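PDB 6QPA: sulfur oxygenase/reductase from Halothiobacillus neapolitanus, which probably catalyses the oxygen-dependent oxidation and reduction of elemental sulfur at a mononuclear iron site inside a large 24-subunit assembly. Local coordinates for residues 190-201 with 248-259. Numbering follows the deposited sequence.
Sequences VPGMVGWMIMKQ and QTPTQYLVHIEW
M199 and L254 trade two backbone hydrogen bonds, L254 N to M199 O at 2.7 Å being the shorter, and M197 with H256 repeats the exchange one hydrogen-bonded pair along the antiparallel strands 193-201 and 251-259. At one end V194 N and, more weakly, G195 N both turn to E258 O, a classic beta bulge. At the other, Q201 N reaches Q252 O, and the extended Q201 side chain continues the pairing: its OE1 accepts Q248 N at 3.0 Å, from above the carbonyl plane, while NE2 makes a weak bond to Q252 OE1, the Q252 amide being held at its NE2 by D164. A water joins Q201 O, Q248 O and Q252 N.

H256 NE2 donates to E258 OE1 at 2.7 Å, in the ring plane and onto the anti lone pair; R309 and R158 also pair with this carboxylate. M197 bends at chi3 (63°), bringing CE over a face of the H256 imidazole, 3.9 Å from its centroid.

On the face turned to helix 172-189, M193 CG sits over the six-membered ring of W259, 3.8 Å from its centroid, and V190 CG1 meets that ring at its edge. K200 lays CG over the Y253 ring, whose OH bonds to E176. With Y253 reduced to an alanine, the K200 methylenes would probably lose the ring they lie on and E176 this hydroxyl partner. Within the curled antiparallel sheet of this dimeric alpha-beta barrel relative, reciprocal backbone bonds thus hold the register up to the one-residue shift at the V194-G195 bulge, while methyl and methylene groups over aromatic faces pack both sides of the strand pair.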
# COMPACT_ATOMS: atom_id res chain seq x y z
N VAL A 190 -19.12 -56.50 -7.75
CA VAL A 190 -18.95 -55.12 -7.31
C VAL A 190 -17.94 -54.44 -8.23
O VAL A 190 -16.86 -54.99 -8.46
CB VAL A 190 -18.50 -55.03 -5.84
CG1 VAL A 190 -18.36 -53.58 -5.41
CG2 VAL A 190 -19.50 -55.76 -4.97
N PRO A 191 -18.27 -53.27 -8.80
CA PRO A 191 -17.34 -52.65 -9.76
C PRO A 191 -16.03 -52.27 -9.10
O PRO A 191 -16.00 -51.84 -7.94
CB PRO A 191 -18.10 -51.41 -10.27
CG PRO A 191 -19.32 -51.28 -9.42
CD PRO A 191 -19.58 -52.60 -8.76
N GLY A 192 -14.94 -52.45 -9.84
CA GLY A 192 -13.64 -51.99 -9.39
C GLY A 192 -12.95 -52.88 -8.39
O GLY A 192 -11.92 -52.47 -7.84
N MET A 193 -13.49 -54.07 -8.13
CA MET A 193 -12.89 -55.02 -7.19
C MET A 193 -11.74 -55.74 -7.87
O MET A 193 -11.96 -56.59 -8.73
CB MET A 193 -13.96 -56.01 -6.75
CG MET A 193 -13.95 -56.36 -5.30
SD MET A 193 -12.71 -57.60 -5.01
CE MET A 193 -13.40 -58.34 -3.51
N VAL A 194 -10.52 -55.46 -7.43
CA VAL A 194 -9.35 -55.99 -8.12
C VAL A 194 -8.93 -57.35 -7.58
O VAL A 194 -8.60 -58.26 -8.35
CB VAL A 194 -8.20 -54.97 -8.00
CG1 VAL A 194 -6.91 -55.60 -8.50
CG2 VAL A 194 -8.54 -53.71 -8.81
N GLY A 195 -8.97 -57.54 -6.26
CA GLY A 195 -8.54 -58.81 -5.71
C GLY A 195 -8.64 -58.81 -4.20
O GLY A 195 -8.98 -57.81 -3.58
N TRP A 196 -8.33 -59.96 -3.61
CA TRP A 196 -8.45 -60.06 -2.16
C TRP A 196 -7.58 -61.18 -1.62
O TRP A 196 -7.16 -62.09 -2.34
CB TRP A 196 -9.91 -60.25 -1.73
CG TRP A 196 -10.56 -61.48 -2.32
CD1 TRP A 196 -11.34 -61.55 -3.44
CD2 TRP A 196 -10.48 -62.81 -1.79
NE1 TRP A 196 -11.76 -62.85 -3.65
CE2 TRP A 196 -11.25 -63.64 -2.64
CE3 TRP A 196 -9.86 -63.38 -0.68
CZ2 TRP A 196 -11.40 -65.01 -2.42
CZ3 TRP A 196 -10.00 -64.76 -0.46
CH2 TRP A 196 -10.77 -65.56 -1.32
N MET A 197 -7.40 -61.15 -0.31
CA MET A 197 -6.59 -62.12 0.40
C MET A 197 -7.05 -62.14 1.85
O MET A 197 -7.32 -61.08 2.43
CB MET A 197 -5.09 -61.75 0.26
CG MET A 197 -4.09 -62.53 1.04
SD MET A 197 -2.41 -62.14 0.44
CE MET A 197 -2.28 -60.39 0.82
N ILE A 198 -7.19 -63.33 2.42
CA ILE A 198 -7.52 -63.50 3.83
C ILE A 198 -6.26 -63.92 4.57
O ILE A 198 -5.67 -64.96 4.26
CB ILE A 198 -8.63 -64.55 4.03
CG1 ILE A 198 -9.92 -64.10 3.36
CG2 ILE A 198 -8.82 -64.82 5.54
CD1 ILE A 198 -10.95 -65.19 3.23
N MET A 199 -5.84 -63.14 5.56
CA MET A 199 -4.59 -63.38 6.26
C MET A 199 -4.88 -63.59 7.73
O MET A 199 -5.54 -62.76 8.36
CB MET A 199 -3.64 -62.20 6.09
CG MET A 199 -3.26 -61.92 4.65
SD MET A 199 -2.06 -60.56 4.49
CE MET A 199 -3.07 -59.18 4.98
N LYS A 200 -4.31 -64.66 8.30
CA LYS A 200 -4.53 -65.07 9.68
C LYS A 200 -3.23 -64.93 10.45
O LYS A 200 -2.22 -65.53 10.07
CB LYS A 200 -5.00 -66.53 9.74
CG LYS A 200 -5.32 -67.06 11.14
CD LYS A 200 -5.53 -68.55 11.09
CE LYS A 200 -5.90 -69.13 12.46
NZ LYS A 200 -5.88 -70.62 12.32
N GLN A 201 -3.24 -64.15 11.53
CA GLN A 201 -2.04 -63.99 12.34
C GLN A 201 -1.78 -65.25 13.15
O GLN A 201 -2.67 -65.72 13.86
CB GLN A 201 -2.17 -62.79 13.28
CG GLN A 201 -0.93 -62.67 14.18
CD GLN A 201 -1.04 -61.63 15.29
OE1 GLN A 201 -0.50 -61.84 16.38
NE2 GLN A 201 -1.73 -60.50 15.03
N GLN A 248 -1.58 -63.41 18.70
CA GLN A 248 -2.49 -62.90 19.72
C GLN A 248 -3.77 -63.73 19.73
O GLN A 248 -4.14 -64.37 18.74
CB GLN A 248 -2.84 -61.45 19.45
CG GLN A 248 -3.80 -61.29 18.28
CD GLN A 248 -4.44 -59.93 18.31
OE1 GLN A 248 -3.75 -58.92 18.13
NE2 GLN A 248 -5.75 -59.89 18.58
N THR A 249 -4.45 -63.73 20.89
CA THR A 249 -5.84 -64.14 20.94
C THR A 249 -6.66 -62.98 21.51
O THR A 249 -6.14 -62.19 22.30
CB THR A 249 -6.11 -65.41 21.79
OG1 THR A 249 -6.01 -65.11 23.18
CG2 THR A 249 -5.12 -66.54 21.44
N PRO A 250 -7.91 -62.80 21.06
CA PRO A 250 -8.63 -63.51 19.99
C PRO A 250 -7.88 -63.45 18.66
O PRO A 250 -7.17 -62.48 18.41
CB PRO A 250 -9.97 -62.76 19.89
CG PRO A 250 -10.14 -62.11 21.21
CD PRO A 250 -8.75 -61.75 21.67
N THR A 251 -8.03 -64.49 17.84
CA THR A 251 -7.31 -64.57 16.58
C THR A 251 -7.58 -63.36 15.71
O THR A 251 -8.74 -63.01 15.46
CB THR A 251 -7.71 -65.84 15.84
OG1 THR A 251 -7.50 -66.97 16.68
CG2 THR A 251 -6.92 -65.96 14.56
N GLN A 252 -6.51 -62.75 15.22
CA GLN A 252 -6.65 -61.63 14.30
C GLN A 252 -6.63 -62.13 12.87
O GLN A 252 -5.74 -62.91 12.49
CB GLN A 252 -5.53 -60.61 14.49
CG GLN A 252 -5.59 -59.50 13.45
CD GLN A 252 -4.44 -58.54 13.60
OE1 GLN A 252 -3.29 -58.95 13.51
NE2 GLN A 252 -4.74 -57.27 13.83
N TYR A 253 -7.58 -61.67 12.08
CA TYR A 253 -7.55 -61.83 10.63
C TYR A 253 -7.49 -60.46 9.98
O TYR A 253 -8.25 -59.56 10.36
CB TYR A 253 -8.79 -62.57 10.12
CG TYR A 253 -8.82 -64.06 10.42
CD1 TYR A 253 -9.23 -64.54 11.66
CD2 TYR A 253 -8.48 -64.99 9.45
CE1 TYR A 253 -9.28 -65.91 11.92
CE2 TYR A 253 -8.53 -66.37 9.70
CZ TYR A 253 -8.93 -66.82 10.94
OH TYR A 253 -8.99 -68.18 11.17
N LEU A 254 -6.60 -60.31 9.00
CA LEU A 254 -6.55 -59.13 8.15
C LEU A 254 -7.13 -59.48 6.79
O LEU A 254 -6.63 -60.39 6.12
CB LEU A 254 -5.13 -58.61 7.99
CG LEU A 254 -4.54 -58.17 9.31
CD1 LEU A 254 -3.16 -57.54 9.08
CD2 LEU A 254 -5.49 -57.18 9.95
N VAL A 255 -8.16 -58.76 6.38
CA VAL A 255 -8.79 -58.98 5.09
C VAL A 255 -8.25 -57.92 4.13
O VAL A 255 -8.59 -56.74 4.22
CB VAL A 255 -10.32 -58.94 5.20
CG1 VAL A 255 -10.95 -59.02 3.80
CG2 VAL A 255 -10.79 -60.10 6.10
N HIS A 256 -7.42 -58.36 3.18
CA HIS A 256 -6.73 -57.47 2.24
C HIS A 256 -7.54 -57.41 0.96
O HIS A 256 -7.78 -58.44 0.33
CB HIS A 256 -5.32 -58.02 2.01
CG HIS A 256 -4.55 -57.38 0.89
ND1 HIS A 256 -3.33 -56.77 1.09
CD2 HIS A 256 -4.76 -57.36 -0.44
CE1 HIS A 256 -2.85 -56.35 -0.06
NE2 HIS A 256 -3.70 -56.71 -1.02
N ILE A 257 -8.03 -56.22 0.60
CA ILE A 257 -8.84 -56.05 -0.61
C ILE A 257 -8.27 -54.93 -1.46
O ILE A 257 -8.07 -53.81 -0.97
CB ILE A 257 -10.32 -55.76 -0.29
CG1 ILE A 257 -10.83 -56.68 0.83
CG2 ILE A 257 -11.15 -55.93 -1.56
CD1 ILE A 257 -12.21 -56.34 1.30
N GLU A 258 -8.07 -55.21 -2.74
CA GLU A 258 -7.55 -54.22 -3.67
C GLU A 258 -8.69 -53.71 -4.54
O GLU A 258 -9.59 -54.47 -4.93
CB GLU A 258 -6.43 -54.82 -4.53
CG GLU A 258 -5.37 -55.43 -3.65
CD GLU A 258 -4.05 -55.74 -4.34
OE1 GLU A 258 -3.10 -56.02 -3.59
OE2 GLU A 258 -3.95 -55.70 -5.58
N TRP A 259 -8.65 -52.41 -4.79
CA TRP A 259 -9.70 -51.70 -5.51
C TRP A 259 -9.06 -50.74 -6.50
O TRP A 259 -7.94 -50.28 -6.30
CB TRP A 259 -10.60 -50.91 -4.55
CG TRP A 259 -11.33 -51.73 -3.54
CD1 TRP A 259 -10.90 -52.04 -2.28
CD2 TRP A 259 -12.62 -52.33 -3.68
NE1 TRP A 259 -11.85 -52.79 -1.63
CE2 TRP A 259 -12.92 -52.99 -2.47
CE3 TRP A 259 -13.55 -52.39 -4.73
CZ2 TRP A 259 -14.12 -53.70 -2.27
CZ3 TRP A 259 -14.76 -53.09 -4.52
CH2 TRP A 259 -15.02 -53.73 -3.29
O HOH W 1 -3.84 -63.92 15.87